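Local atomic coordinates of nucleoside-triphosphatase THEP1 (Aquifex aeolicus, PDB entry 1YE8), a protein that hydrolyses nucleoside triphosphates, among them ATP, GTP, CTP, TTP and UTP, to diphosphates and phosphate, and has no kinase activity. Residues I4-P9 against I137-V142; G12-V17 against G30-E35; I87-Y92 against R119-Q124; D106-M111 against V133-P138. All coordinates share one frame; numbering follows the deposited sequence.

Contacts 1, 2 and 4 surround the presumed nucleotide site of a RecA-like P-loop fold, while contact 3 joins two helices at one face of the parallel sheet. Contacts 1 and 4 share Ile137 and Pro138, and their centres lie about 8 Å apart on neighbouring strands. Contact 1 meets contact 2 through the ion modelled as sodium, whose ligands in this entry include Glu8 O and Lys13 NZ. Contacts 2 and 4 have centres about 9 Å apart and are joined by Thr14 OG1 to Asp106 OD2, 2.7 Å, beside the magnesium. Contact 3 lies further off, its centre about 17 Å from that of contact 2, yet Leu88 CD1 reaches Phe31 CE2 at 3.7 Å.

Contact 1. Residues I4-P9 against I137-V142; sequences IITGEP and IPIRDV. With NA (sodium ion), chain C.
Where strand 2-6 runs into the P-loop, Ile137 continues its pairing with the neighbouring parallel strand 132-136: Ile137 N donates to Ile5 O at 3.0 Å with an N-H...O angle of 158°. The side chain of Ile137 lies obliquely against Ile4, CD1 touching Ile4 CG2 at 3.7 Å, and both isoleucines also pack on Ile149 of helix 144-150. Thr6 OG1 lies 2.9 Å from Ile137 O. Pro138 then offers a second carbonyl to the same hydroxyl, Thr6 OG1 to Pro138 O being 3.0 Å, so which of the two acceptors takes the proton is not settled. The hydroxyl faces this pair because OG1 stands opposite the backbone N (chi1 -168°). Next comes Ile139, the residue most covered in the contact. Its side chain crosses that of Thr6 at about a right angle, CD1 3.7 Å from Thr6 CG2, while its CG2 touches the carboxylate end of the bent Glu8 chain, 3.7 Å from Glu8 OE1. Between these two contacts Ile139 CB sits against the carbonyl of Gly7, a residue whose backbone twist would push any side chain into the preceding carbonyl. Glu8 turns its own carbonyl to the ion modelled as sodium, to which Lys13 NZ is also a ligand in this entry. The loop and the P-loop entrance are finally bridged by water 1, which donates to Gly7 O at 2.8 Å and accepts from Ile139 N at 2.9 Å.

Contact 2. Residues G12-V17 against G30-E35; sequences GKTTLV and GFWTEE. With NA (sodium ion), chain C; MG (magnesium ion), chain B; PO4 (phosphate ion), chain E.
The Walker A helix meets the first strand of the antiparallel sheet here, Thr14 resting against Trp32 and Thr33. The segment axes cross at -137°, 8.6 Å apart at closest approach. Thr14 divides its work between two branches: with OG1 opposite the carbonyl carbon (chi1 -61°), the hydroxyl reaches the magnesium, OG1 to the ion 2.1 Å, while its other branch meets Trp32; the two side chains cross at about a right angle, CG2 coming 3.8 Å from Trp32 CD1. Thr14 OG1 is hydrogen-bonded to Asp106 OD2 and lies 3.1 Å from Thr33 O, so the destination of its single proton is not settled. Thr33 O takes a hydrogen bond from water 3, a magnesium ligand, so the strand forms a second shell to the metal. Beyond it, Trp32 NE1 bonds in its ring plane to Glu34 OE2 at 3.0 Å, and Lys18 makes a salt bridge to the same oxygen. At the helix start, Lys13 N donates to phosphate O3 at 2.7 Å and Thr14 N to phosphate O1 at 3.0 Å, nearly straight at 173°. The phosphate probably came from the crystallisation liquor, but its grip by successive backbone amides and a threonine-bound magnesium is the hallmark of the Walker A P-loop.

Contact 3. Residues I87-Y92 against R119-Q124; sequences ILERAY and RDLVRQ
Leu121 points its two methyl groups from helix 116-126 at helix 77-97. CD2 meets Leu88 CB at 3.6 Å and lies beside the aliphatic part of Glu89, CG to Leu121 CD2 3.9 Å. Both methyls touch the carboxylate end of Glu89, Leu121 CD1 lying 3.9 Å from Glu89 OE1, and CD1 comes to 4.5 Å from Tyr92 CD2. This fork is aimed across the gap because Leu121 CG stands opposite its backbone N (chi1 -176°). Glu89 starts out along the flank of its helix, but the bend at chi2 (-85°) folds its end back over Leu121, the two side chains meeting obliquely. With an alanine here, the methyls of Leu121 would probably lose this cover and become more open to solvent. One helical turn further on, Gln124 crosses Tyr92 at about a right angle, its amide plane turned 62° from the ring. The touching atoms are Gln124 CD against Tyr92 CE2, 3.7 Å, and Gln124 CG against Tyr92 OH, also 3.7 Å; the phenol's hydrogen-bond partner is Asp128, and Lys96 makes a cation-pi contact with the ring. The segment axes are nearly parallel and 11.0 Å apart, a wide spacing, spanned here by Leu121, Tyr92 and Gln124. The two helices precede strands 102-105 and 132-136 of the parallel sheet and lie side by side on it, as neighbouring helices of an alpha/beta P-loop fold do: Leu88 packs on Ile103 and Ile105, while Val122 leans on Leu145 of helix 144-150.

Contact 4. Residues D106-M111 against V133-P138; sequences DEIGKM and VVATIP
Asp106 OD1 receives the hydroxyl of Thr136 in a short bond, OG1 to OD1 2.6 Å, through its anti lone pair, the one away from OD2. The other oxygen, OD2, is hydrogen-bonded to Thr14 of the P-loop, so the carboxylate is held from two sides. Thr136 can reach it because OG1 lies between its backbone N and carbonyl carbon (chi1 56°). An alanine in place of Asp106 would probably leave both Thr136 OG1 and Thr14 OG1 without this mate and free Thr136 to turn. A cis peptide follows Asp106, after which Glu107 stretches its extended side chain across Thr136 at about a right angle, CB to Thr136 OG1 3.3 Å. Glu107 OE2 ends 3.0 Å from Pro138 N, which has no hydrogen to donate, and 3.2 Å from Pro138 CD, so this is contact and not a hydrogen bond. Past the strand a further backbone bond ties the chains, Ile108 N donating to Thr136 O at 2.9 Å. Ile108 CD1 meets Ala135 CB at 3.7 Å, and its CB packs on Ile137 CG2 at 3.9 Å. Ile108 O, by contrast, is buried against Pro138 CD and finds no polar partner. A hydrophobic strand, 102-105, followed directly by Asp-Glu beside the magnesium and the Walker A threonine is typical of the Walker B motif, here probably part of the ATP site of the RecA-like core.

Contact 1. Residues I4-P9 against I137-V142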
loop_
_atom_site.group_PDB
_atom_site.type_symbol
_atom_site.label_atom_id
_atom_site.label_comp_id
_atom_site.label_asym_id
_atom_site.label_seq_id
_atom_site.Cartn_x
_atom_site.Cartn_y
_atom_site.Cartn_z
ATOM N N ILE A 4 9.166 -3.478 0.795
ATOM C CA ILE A 4 8.724 -2.160 1.246
ATOM C C ILE A 4 9.327 -1.133 0.309
ATOM O O ILE A 4 10.552 -0.986 0.230
ATOM C CB ILE A 4 9.170 -1.893 2.697
ATOM C CG1 ILE A 4 8.631 -2.978 3.628
ATOM C CG2 ILE A 4 8.688 -0.503 3.138
ATOM C CD1 ILE A 4 9.044 -2.858 5.052
ATOM N N ILE A 5 8.462 -0.403 -0.390
ATOM C CA ILE A 5 8.881 0.608 -1.361
ATOM C C ILE A 5 8.634 1.987 -0.771
ATOM O O ILE A 5 7.524 2.319 -0.348
ATOM C CB ILE A 5 8.105 0.449 -2.687
ATOM C CG1 ILE A 5 8.336 -0.937 -3.295
ATOM C CG2 ILE A 5 8.502 1.568 -3.676
ATOM C CD1 ILE A 5 7.273 -1.351 -4.301
ATOM N N THR A 6 9.684 2.794 -0.729
ATOM C CA THR A 6 9.584 4.149 -0.218
ATOM C C THR A 6 10.189 5.121 -1.222
ATOM O O THR A 6 10.744 4.696 -2.235
ATOM C CB THR A 6 10.220 4.199 1.200
ATOM O OG1 THR A 6 9.892 5.433 1.851
ATOM C CG2 THR A 6 11.778 4.109 1.187
ATOM N N GLY A 7 10.031 6.414 -0.978
ATOM C CA GLY A 7 10.586 7.407 -1.876
ATOM C C GLY A 7 9.778 8.680 -1.835
ATOM O O GLY A 7 8.729 8.739 -1.191
ATOM N N GLU A 8 10.264 9.699 -2.538
ATOM C CA GLU A 8 9.650 11.026 -2.477
ATOM C C GLU A 8 8.235 11.010 -3.052
ATOM O O GLU A 8 7.930 10.193 -3.926
ATOM C CB GLU A 8 10.522 12.069 -3.205
ATOM C CG GLU A 8 12.005 12.152 -2.788
ATOM C CD GLU A 8 12.268 12.539 -1.318
ATOM O OE1 GLU A 8 11.453 13.342 -0.776
ATOM O OE2 GLU A 8 13.311 12.073 -0.712
ATOM N N PRO A 9 7.355 11.904 -2.581
ATOM C CA PRO A 9 6.035 12.055 -3.204
ATOM C C PRO A 9 6.212 12.308 -4.701
ATOM O O PRO A 9 7.069 13.116 -5.064
ATOM C CB PRO A 9 5.473 13.307 -2.526
ATOM C CG PRO A 9 6.184 13.406 -1.241
ATOM C CD PRO A 9 7.553 12.844 -1.460
ATOM N N ILE A 137 5.503 3.021 1.743
ATOM C CA ILE A 137 5.487 3.977 2.847
ATOM C C ILE A 137 6.119 5.275 2.395
ATOM O O ILE A 137 6.978 5.278 1.508
ATOM C CB ILE A 137 6.238 3.452 4.116
ATOM C CG1 ILE A 137 7.688 3.051 3.793
ATOM C CG2 ILE A 137 5.441 2.338 4.793
ATOM C CD1 ILE A 137 8.490 2.708 5.026
ATOM N N PRO A 138 5.719 6.379 3.020
ATOM C CA PRO A 138 6.365 7.658 2.724
ATOM C C PRO A 138 7.820 7.658 3.178
ATOM O O PRO A 138 8.249 6.806 3.970
ATOM C CB PRO A 138 5.508 8.688 3.484
ATOM C CG PRO A 138 4.721 7.924 4.462
ATOM C CD PRO A 138 4.657 6.499 4.039
ATOM N N ILE A 139 8.591 8.591 2.632
ATOM C CA ILE A 139 10.024 8.666 2.944
ATOM C C ILE A 139 10.307 9.289 4.315
ATOM O O ILE A 139 11.374 9.091 4.888
ATOM C CB ILE A 139 10.789 9.396 1.803
ATOM C CG1 ILE A 139 12.302 9.132 1.861
ATOM C CG2 ILE A 139 10.488 10.883 1.802
ATOM C CD1 ILE A 139 12.717 7.679 1.617
ATOM N N ARG A 140 9.337 10.024 4.847
ATOM C CA ARG A 140 9.452 10.576 6.190
ATOM C C ARG A 140 8.601 9.774 7.169
ATOM O O ARG A 140 7.594 9.159 6.792
ATOM C CB ARG A 140 9.047 12.054 6.208
ATOM C CG ARG A 140 10.004 12.981 5.441
ATOM C CD ARG A 140 9.587 14.452 5.403
ATOM N NE ARG A 140 8.181 14.636 5.025
ATOM C CZ ARG A 140 7.187 14.912 5.874
ATOM N NH1 ARG A 140 7.419 15.046 7.177
ATOM N NH2 ARG A 140 5.950 15.047 5.417
ATOM N N ASP A 141 9.005 9.759 8.436
ATOM C CA ASP A 141 8.274 9.024 9.469
ATOM C C ASP A 141 7.092 9.840 9.983
ATOM O O ASP A 141 7.124 10.376 11.095
ATOM C CB ASP A 141 9.210 8.662 10.618
ATOM C CG ASP A 141 10.206 7.590 10.242
ATOM O OD1 ASP A 141 9.945 6.790 9.309
ATOM O OD2 ASP A 141 11.282 7.446 10.868
ATOM N N VAL A 142 6.040 9.901 9.172
ATOM C CA VAL A 142 4.898 10.773 9.426
ATOM C C VAL A 142 3.932 10.218 10.470
ATOM O O VAL A 142 3.011 10.917 10.884
ATOM C CB VAL A 142 4.139 11.074 8.125
ATOM C CG1 VAL A 142 5.036 11.829 7.136
ATOM C CG2 VAL A 142 3.567 9.781 7.514
HETATM NA NA NA C . 5.950 8.722 -3.868
HETATM O O HOH W 1 7.181 10.145 0.622
HETATM O O HOH W 2 3.429 7.828 -2.546
#

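Contact 2. Residues G12-V17 against G30-E35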
loop_
_atom_site.group_PDB
_atom_site.type_symbol
_atom_site.label_atom_id
_atom_site.label_comp_id
_atom_site.label_asym_id
_atom_site.label_seq_id
_atom_site.Cartn_x
_atom_site.Cartn_y
_atom_site.Cartn_z
ATOM N N GLY A 12 6.811 7.823 -8.206
ATOM C CA GLY A 12 6.256 6.711 -8.956
ATOM C C GLY A 12 6.010 5.424 -8.186
ATOM O O GLY A 12 6.020 4.342 -8.785
ATOM N N LYS A 13 5.781 5.522 -6.875
ATOM C CA LYS A 13 5.540 4.323 -6.059
ATOM C C LYS A 13 4.279 3.562 -6.487
ATOM O O LYS A 13 4.332 2.352 -6.673
ATOM C CB LYS A 13 5.486 4.651 -4.568
ATOM C CG LYS A 13 6.785 5.256 -4.024
ATOM C CD LYS A 13 6.856 5.256 -2.501
ATOM C CE LYS A 13 5.764 6.049 -1.811
ATOM N NZ LYS A 13 6.022 7.503 -1.887
ATOM N N THR A 14 3.166 4.274 -6.651
ATOM C CA THR A 14 1.921 3.647 -7.138
ATOM C C THR A 14 2.103 3.029 -8.523
ATOM O O THR A 14 1.666 1.913 -8.770
ATOM C CB THR A 14 0.794 4.677 -7.165
ATOM O OG1 THR A 14 0.571 5.165 -5.835
ATOM C CG2 THR A 14 -0.543 4.035 -7.586
ATOM N N THR A 15 2.768 3.761 -9.410
ATOM C CA THR A 15 3.032 3.285 -10.754
ATOM C C THR A 15 3.793 1.971 -10.722
ATOM O O THR A 15 3.455 1.033 -11.442
ATOM C CB THR A 15 3.830 4.341 -11.526
ATOM O OG1 THR A 15 2.951 5.416 -11.851
ATOM C CG2 THR A 15 4.315 3.810 -12.894
ATOM N N LEU A 16 4.825 1.901 -9.889
ATOM C CA LEU A 16 5.573 0.667 -9.742
ATOM C C LEU A 16 4.691 -0.455 -9.169
ATOM O O LEU A 16 4.714 -1.585 -9.667
ATOM C CB LEU A 16 6.800 0.892 -8.859
ATOM C CG LEU A 16 7.631 -0.327 -8.491
ATOM C CD1 LEU A 16 8.162 -1.070 -9.734
ATOM C CD2 LEU A 16 8.778 0.093 -7.606
ATOM N N VAL A 17 3.925 -0.151 -8.113
ATOM C CA VAL A 17 3.013 -1.146 -7.555
ATOM C C VAL A 17 2.050 -1.697 -8.629
ATOM O O VAL A 17 1.841 -2.902 -8.690
ATOM C CB VAL A 17 2.266 -0.603 -6.315
ATOM C CG1 VAL A 17 1.122 -1.545 -5.908
ATOM C CG2 VAL A 17 3.233 -0.438 -5.155
ATOM N N GLY A 30 -5.168 -6.968 -3.077
ATOM C CA GLY A 30 -5.040 -5.809 -2.203
ATOM C C GLY A 30 -5.517 -4.540 -2.874
ATOM O O GLY A 30 -6.520 -4.543 -3.591
ATOM N N PHE A 31 -4.797 -3.444 -2.665
ATOM C CA PHE A 31 -5.215 -2.176 -3.227
ATOM C C PHE A 31 -4.049 -1.245 -3.424
ATOM O O PHE A 31 -2.981 -1.392 -2.774
ATOM C CB PHE A 31 -6.315 -1.511 -2.363
ATOM C CG PHE A 31 -5.814 -0.969 -1.035
ATOM C CD1 PHE A 31 -5.204 0.273 -0.952
ATOM C CD2 PHE A 31 -5.928 -1.730 0.126
ATOM C CE1 PHE A 31 -4.738 0.764 0.260
ATOM C CE2 PHE A 31 -5.449 -1.245 1.343
ATOM C CZ PHE A 31 -4.863 0.009 1.406
ATOM N N TRP A 32 -4.284 -0.248 -4.273
ATOM C CA TRP A 32 -3.384 0.886 -4.404
ATOM C C TRP A 32 -4.167 2.185 -4.359
ATOM O O TRP A 32 -5.406 2.174 -4.264
ATOM C CB TRP A 32 -2.490 0.789 -5.657
ATOM C CG TRP A 32 -3.247 0.752 -6.967
ATOM C CD1 TRP A 32 -3.590 1.818 -7.754
ATOM C CD2 TRP A 32 -3.762 -0.414 -7.616
ATOM N NE1 TRP A 32 -4.280 1.381 -8.863
ATOM C CE2 TRP A 32 -4.404 0.016 -8.801
ATOM C CE3 TRP A 32 -3.737 -1.786 -7.323
ATOM C CZ2 TRP A 32 -5.019 -0.884 -9.698
ATOM C CZ3 TRP A 32 -4.362 -2.673 -8.209
ATOM C CH2 TRP A 32 -4.981 -2.209 -9.377
ATOM N N THR A 33 -3.444 3.299 -4.361
ATOM C CA THR A 33 -4.062 4.605 -4.166
ATOM C C THR A 33 -3.640 5.536 -5.294
ATOM O O THR A 33 -2.445 5.786 -5.489
ATOM C CB THR A 33 -3.661 5.165 -2.783
ATOM O OG1 THR A 33 -4.240 4.344 -1.756
ATOM C CG2 THR A 33 -4.272 6.557 -2.539
ATOM N N GLU A 34 -4.615 6.012 -6.059
ATOM C CA GLU A 34 -4.334 6.869 -7.198
ATOM C C GLU A 34 -4.766 8.290 -6.939
ATOM O O GLU A 34 -5.761 8.535 -6.265
ATOM C CB GLU A 34 -5.046 6.348 -8.436
ATOM C CG GLU A 34 -4.380 5.111 -9.032
ATOM C CD GLU A 34 -4.886 4.753 -10.422
ATOM O OE1 GLU A 34 -5.511 5.608 -11.097
ATOM O OE2 GLU A 34 -4.668 3.591 -10.835
ATOM N N GLU A 35 -4.012 9.237 -7.484
ATOM C CA GLU A 35 -4.401 10.639 -7.423
ATOM C C GLU A 35 -5.666 10.871 -8.245
ATOM O O GLU A 35 -5.865 10.259 -9.310
ATOM C CB GLU A 35 -3.269 11.531 -7.957
ATOM C CG GLU A 35 -1.929 11.380 -7.241
ATOM C CD GLU A 35 -0.822 12.201 -7.885
ATOM O OE1 GLU A 35 -0.627 12.086 -9.120
ATOM O OE2 GLU A 35 -0.149 12.954 -7.151
HETATM NA NA NA C . 5.950 8.722 -3.868
HETATM MG MG MG B . 1.287 6.842 -4.774
HETATM P P PO4 E . 4.041 8.270 -6.175
HETATM O O1 PO4 E . 3.119 7.119 -5.812
HETATM O O2 PO4 E . 4.162 8.522 -7.648
HETATM O O3 PO4 E . 5.405 7.920 -5.640
HETATM O O4 PO4 E . 3.564 9.534 -5.502
HETATM O O HOH W 3 -0.653 6.967 -4.148
HETATM O O HOH W 4 1.902 5.842 -3.305
HETATM O O HOH W 5 0.866 7.939 -6.854
HETATM O O HOH W 2 3.429 7.828 -2.546
#

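Contact 3. Residues I87-Y92 against R119-Q124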
loop_
_atom_site.group_PDB
_atom_site.type_symbol
_atom_site.label_atom_id
_atom_site.label_comp_id
_atom_site.label_asym_id
_atom_site.label_seq_id
_atom_site.Cartn_x
_atom_site.Cartn_y
_atom_site.Cartn_z
ATOM N N ILE A 87 -10.880 -6.174 1.358
ATOM C CA ILE A 87 -9.898 -6.740 0.437
ATOM C C ILE A 87 -8.624 -7.190 1.164
ATOM O O ILE A 87 -8.049 -8.221 0.807
ATOM C CB ILE A 87 -9.605 -5.807 -0.775
ATOM C CG1 ILE A 87 -8.924 -6.600 -1.899
ATOM C CG2 ILE A 87 -8.730 -4.628 -0.397
ATOM C CD1 ILE A 87 -9.858 -7.592 -2.617
ATOM N N LEU A 88 -8.212 -6.474 2.212
ATOM C CA LEU A 88 -7.036 -6.920 2.967
ATOM C C LEU A 88 -7.331 -8.141 3.825
ATOM O O LEU A 88 -6.466 -9.000 3.977
ATOM C CB LEU A 88 -6.434 -5.790 3.806
ATOM C CG LEU A 88 -5.690 -4.690 3.034
ATOM C CD1 LEU A 88 -4.889 -3.822 3.995
ATOM C CD2 LEU A 88 -4.773 -5.219 1.926
ATOM N N GLU A 89 -8.537 -8.237 4.387
ATOM C CA GLU A 89 -8.884 -9.433 5.164
ATOM C C GLU A 89 -8.882 -10.666 4.258
ATOM O O GLU A 89 -8.386 -11.735 4.630
ATOM C CB GLU A 89 -10.243 -9.286 5.859
ATOM C CG GLU A 89 -10.266 -8.200 6.928
ATOM C CD GLU A 89 -9.779 -8.629 8.300
ATOM O OE1 GLU A 89 -9.176 -9.709 8.433
ATOM O OE2 GLU A 89 -9.979 -7.850 9.269
ATOM N N ARG A 90 -9.439 -10.516 3.054
ATOM C CA ARG A 90 -9.391 -11.585 2.056
ATOM C C ARG A 90 -7.948 -11.912 1.661
ATOM O O ARG A 90 -7.551 -13.082 1.641
ATOM C CB ARG A 90 -10.191 -11.196 0.811
ATOM C CG ARG A 90 -10.045 -12.168 -0.324
ATOM C CD ARG A 90 -10.765 -11.775 -1.599
ATOM N NE ARG A 90 -10.138 -12.509 -2.679
ATOM C CZ ARG A 90 -10.168 -12.180 -3.945
ATOM N NH1 ARG A 90 -10.869 -11.118 -4.362
ATOM N NH2 ARG A 90 -9.495 -12.941 -4.802
ATOM N N ALA A 91 -7.167 -10.874 1.357
ATOM C CA ALA A 91 -5.772 -11.077 0.953
ATOM C C ALA A 91 -4.994 -11.860 2.009
ATOM O O ALA A 91 -4.273 -12.785 1.679
ATOM C CB ALA A 91 -5.093 -9.751 0.673
ATOM N N TYR A 92 -5.195 -11.514 3.282
ATOM C CA TYR A 92 -4.499 -12.166 4.391
ATOM C C TYR A 92 -4.951 -13.626 4.529
ATOM O O TYR A 92 -4.099 -14.525 4.653
ATOM C CB TYR A 92 -4.720 -11.343 5.668
ATOM C CG TYR A 92 -3.893 -11.773 6.861
ATOM C CD1 TYR A 92 -2.565 -12.186 6.711
ATOM C CD2 TYR A 92 -4.431 -11.738 8.146
ATOM C CE1 TYR A 92 -1.798 -12.565 7.803
ATOM C CE2 TYR A 92 -3.666 -12.107 9.242
ATOM C CZ TYR A 92 -2.363 -12.525 9.057
ATOM O OH TYR A 92 -1.613 -12.895 10.147
ATOM N N ARG A 119 -4.724 0.265 10.727
ATOM C CA ARG A 119 -3.491 0.128 11.518
ATOM C C ARG A 119 -3.338 -1.276 12.110
ATOM O O ARG A 119 -2.268 -1.897 12.014
ATOM C CB ARG A 119 -3.441 1.149 12.654
ATOM C CG ARG A 119 -3.383 2.596 12.214
ATOM C CD ARG A 119 -3.029 3.573 13.322
ATOM N NE ARG A 119 -3.926 3.540 14.477
ATOM C CZ ARG A 119 -5.029 4.260 14.616
ATOM N NH1 ARG A 119 -5.436 5.061 13.645
ATOM N NH2 ARG A 119 -5.743 4.185 15.739
ATOM N N ASP A 120 -4.409 -1.786 12.710
ATOM C CA ASP A 120 -4.347 -3.076 13.388
ATOM C C ASP A 120 -4.120 -4.204 12.383
ATOM O O ASP A 120 -3.336 -5.120 12.627
ATOM C CB ASP A 120 -5.615 -3.325 14.211
ATOM C CG ASP A 120 -5.780 -2.343 15.368
ATOM O OD1 ASP A 120 -4.787 -1.701 15.784
ATOM O OD2 ASP A 120 -6.885 -2.130 15.897
ATOM N N LEU A 121 -4.829 -4.158 11.261
ATOM C CA LEU A 121 -4.684 -5.190 10.252
ATOM C C LEU A 121 -3.296 -5.134 9.574
ATOM O O LEU A 121 -2.670 -6.174 9.337
ATOM C CB LEU A 121 -5.824 -5.079 9.233
ATOM C CG LEU A 121 -5.899 -6.142 8.147
ATOM C CD1 LEU A 121 -5.887 -7.550 8.687
ATOM C CD2 LEU A 121 -7.175 -5.905 7.365
ATOM N N VAL A 122 -2.804 -3.928 9.293
ATOM C CA VAL A 122 -1.438 -3.777 8.786
ATOM C C VAL A 122 -0.401 -4.372 9.742
ATOM O O VAL A 122 0.490 -5.090 9.297
ATOM C CB VAL A 122 -1.116 -2.307 8.451
ATOM C CG1 VAL A 122 0.402 -2.045 8.317
ATOM C CG2 VAL A 122 -1.856 -1.907 7.190
ATOM N N ARG A 123 -0.523 -4.086 11.038
ATOM C CA ARG A 123 0.413 -4.656 12.014
ATOM C C ARG A 123 0.372 -6.183 12.008
ATOM O O ARG A 123 1.414 -6.841 12.038
ATOM C CB ARG A 123 0.154 -4.118 13.418
ATOM C CG ARG A 123 0.752 -2.773 13.676
ATOM C CD ARG A 123 1.131 -2.559 15.128
ATOM N NE ARG A 123 1.630 -1.212 15.264
ATOM C CZ ARG A 123 0.870 -0.163 15.472
ATOM N NH1 ARG A 123 -0.453 -0.293 15.581
ATOM N NH2 ARG A 123 1.434 1.031 15.566
ATOM N N GLN A 124 -0.829 -6.752 11.945
ATOM C CA GLN A 124 -0.975 -8.198 11.918
ATOM C C GLN A 124 -0.290 -8.768 10.683
ATOM O O GLN A 124 0.476 -9.719 10.773
ATOM C CB GLN A 124 -2.453 -8.587 11.958
ATOM C CG GLN A 124 -2.681 -10.047 12.321
ATOM C CD GLN A 124 -4.135 -10.404 12.547
ATOM O OE1 GLN A 124 -4.432 -11.516 13.003
ATOM N NE2 GLN A 124 -5.045 -9.485 12.227
#

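Contact 4. Residues D106-M111 against V133-P138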
loop_
_atom_site.group_PDB
_atom_site.type_symbol
_atom_site.label_atom_id
_atom_site.label_comp_id
_atom_site.label_asym_id
_atom_site.label_seq_id
_atom_site.Cartn_x
_atom_site.Cartn_y
_atom_site.Cartn_z
ATOM N N ASP A 106 -0.829 -0.173 -1.026
ATOM C CA ASP A 106 -0.295 1.152 -1.373
ATOM C C ASP A 106 -1.400 2.138 -1.006
ATOM O O ASP A 106 -2.449 2.160 -1.664
ATOM C CB ASP A 106 0.058 1.214 -2.872
ATOM C CG ASP A 106 0.296 2.623 -3.362
ATOM O OD1 ASP A 106 1.200 3.311 -2.819
ATOM O OD2 ASP A 106 -0.364 3.120 -4.291
ATOM N N GLU A 107 -1.220 2.964 0.027
ATOM C CA GLU A 107 0.003 3.234 0.755
ATOM C C GLU A 107 -0.257 3.108 2.251
ATOM O O GLU A 107 -1.357 3.424 2.750
ATOM C CB GLU A 107 0.448 4.670 0.429
ATOM C CG GLU A 107 1.730 5.095 1.121
ATOM C CD GLU A 107 2.413 6.293 0.507
ATOM O OE1 GLU A 107 2.017 6.808 -0.554
ATOM O OE2 GLU A 107 3.395 6.750 1.095
ATOM N N ILE A 108 0.757 2.678 2.990
ATOM C CA ILE A 108 0.726 2.804 4.434
ATOM C C ILE A 108 1.192 4.226 4.739
ATOM O O ILE A 108 2.351 4.465 5.118
ATOM C CB ILE A 108 1.576 1.719 5.125
ATOM C CG1 ILE A 108 1.168 0.322 4.619
ATOM C CG2 ILE A 108 1.451 1.811 6.670
ATOM C CD1 ILE A 108 2.077 -0.764 5.030
ATOM N N GLY A 109 0.277 5.180 4.576
ATOM C CA GLY A 109 0.589 6.594 4.681
ATOM C C GLY A 109 -0.335 7.315 5.641
ATOM O O GLY A 109 -1.257 6.718 6.204
ATOM N N LYS A 110 -0.069 8.603 5.842
ATOM C CA LYS A 110 -0.804 9.387 6.812
ATOM C C LYS A 110 -2.329 9.352 6.610
ATOM O O LYS A 110 -3.069 9.216 7.576
ATOM C CB LYS A 110 -0.308 10.835 6.810
ATOM C CG LYS A 110 -0.848 11.629 7.994
ATOM C CD LYS A 110 -0.015 11.372 9.242
ATOM C CE LYS A 110 -0.396 12.306 10.372
ATOM N NZ LYS A 110 -1.840 12.163 10.725
HETATM N N MSE A 111 -2.790 9.463 5.367
HETATM C CA MSE A 111 -4.230 9.473 5.111
HETATM C C MSE A 111 -4.879 8.150 5.476
HETATM O O MSE A 111 -5.930 8.127 6.124
HETATM C CB MSE A 111 -4.518 9.826 3.667
HETATM C CG MSE A 111 -4.002 11.191 3.314
HETATM SE SE MSE A 111 -4.319 11.635 1.481
HETATM C CE MSE A 111 -3.832 9.977 0.628
ATOM N N VAL A 133 4.186 -9.767 0.959
ATOM C CA VAL A 133 3.572 -8.439 0.868
ATOM C C VAL A 133 4.413 -7.495 0.033
ATOM O O VAL A 133 5.646 -7.509 0.127
ATOM C CB VAL A 133 3.389 -7.778 2.274
ATOM C CG1 VAL A 133 2.606 -6.459 2.168
ATOM C CG2 VAL A 133 2.715 -8.723 3.276
ATOM N N VAL A 134 3.745 -6.673 -0.780
ATOM C CA VAL A 134 4.360 -5.477 -1.372
ATOM C C VAL A 134 3.613 -4.273 -0.821
ATOM O O VAL A 134 2.396 -4.162 -1.001
ATOM C CB VAL A 134 4.278 -5.481 -2.913
ATOM C CG1 VAL A 134 4.785 -4.162 -3.501
ATOM C CG2 VAL A 134 5.071 -6.666 -3.468
ATOM N N ALA A 135 4.339 -3.387 -0.136
ATOM C CA ALA A 135 3.693 -2.225 0.512
ATOM C C ALA A 135 4.534 -0.994 0.251
ATOM O O ALA A 135 5.749 -1.091 0.020
ATOM C CB ALA A 135 3.517 -2.439 2.002
ATOM N N THR A 136 3.896 0.173 0.293
ATOM C CA THR A 136 4.621 1.428 0.172
ATOM C C THR A 136 4.477 2.225 1.461
ATOM O O THR A 136 3.459 2.138 2.176
ATOM C CB THR A 136 4.076 2.273 -0.985
ATOM O OG1 THR A 136 2.673 2.492 -0.797
ATOM C CG2 THR A 136 4.235 1.524 -2.306
ATOM N N ILE A 137 5.503 3.021 1.743
ATOM C CA ILE A 137 5.487 3.977 2.847
ATOM C C ILE A 137 6.119 5.275 2.395
ATOM O O ILE A 137 6.978 5.278 1.508
ATOM C CB ILE A 137 6.238 3.452 4.116
ATOM C CG1 ILE A 137 7.688 3.051 3.793
ATOM C CG2 ILE A 137 5.441 2.338 4.793
ATOM C CD1 ILE A 137 8.490 2.708 5.026
ATOM N N PRO A 138 5.719 6.379 3.020
ATOM C CA PRO A 138 6.365 7.658 2.724
ATOM C C PRO A 138 7.820 7.658 3.178
ATOM O O PRO A 138 8.249 6.806 3.970
ATOM C CB PRO A 138 5.508 8.688 3.484
ATOM C CG PRO A 138 4.721 7.924 4.462
ATOM C CD PRO A 138 4.657 6.499 4.039
#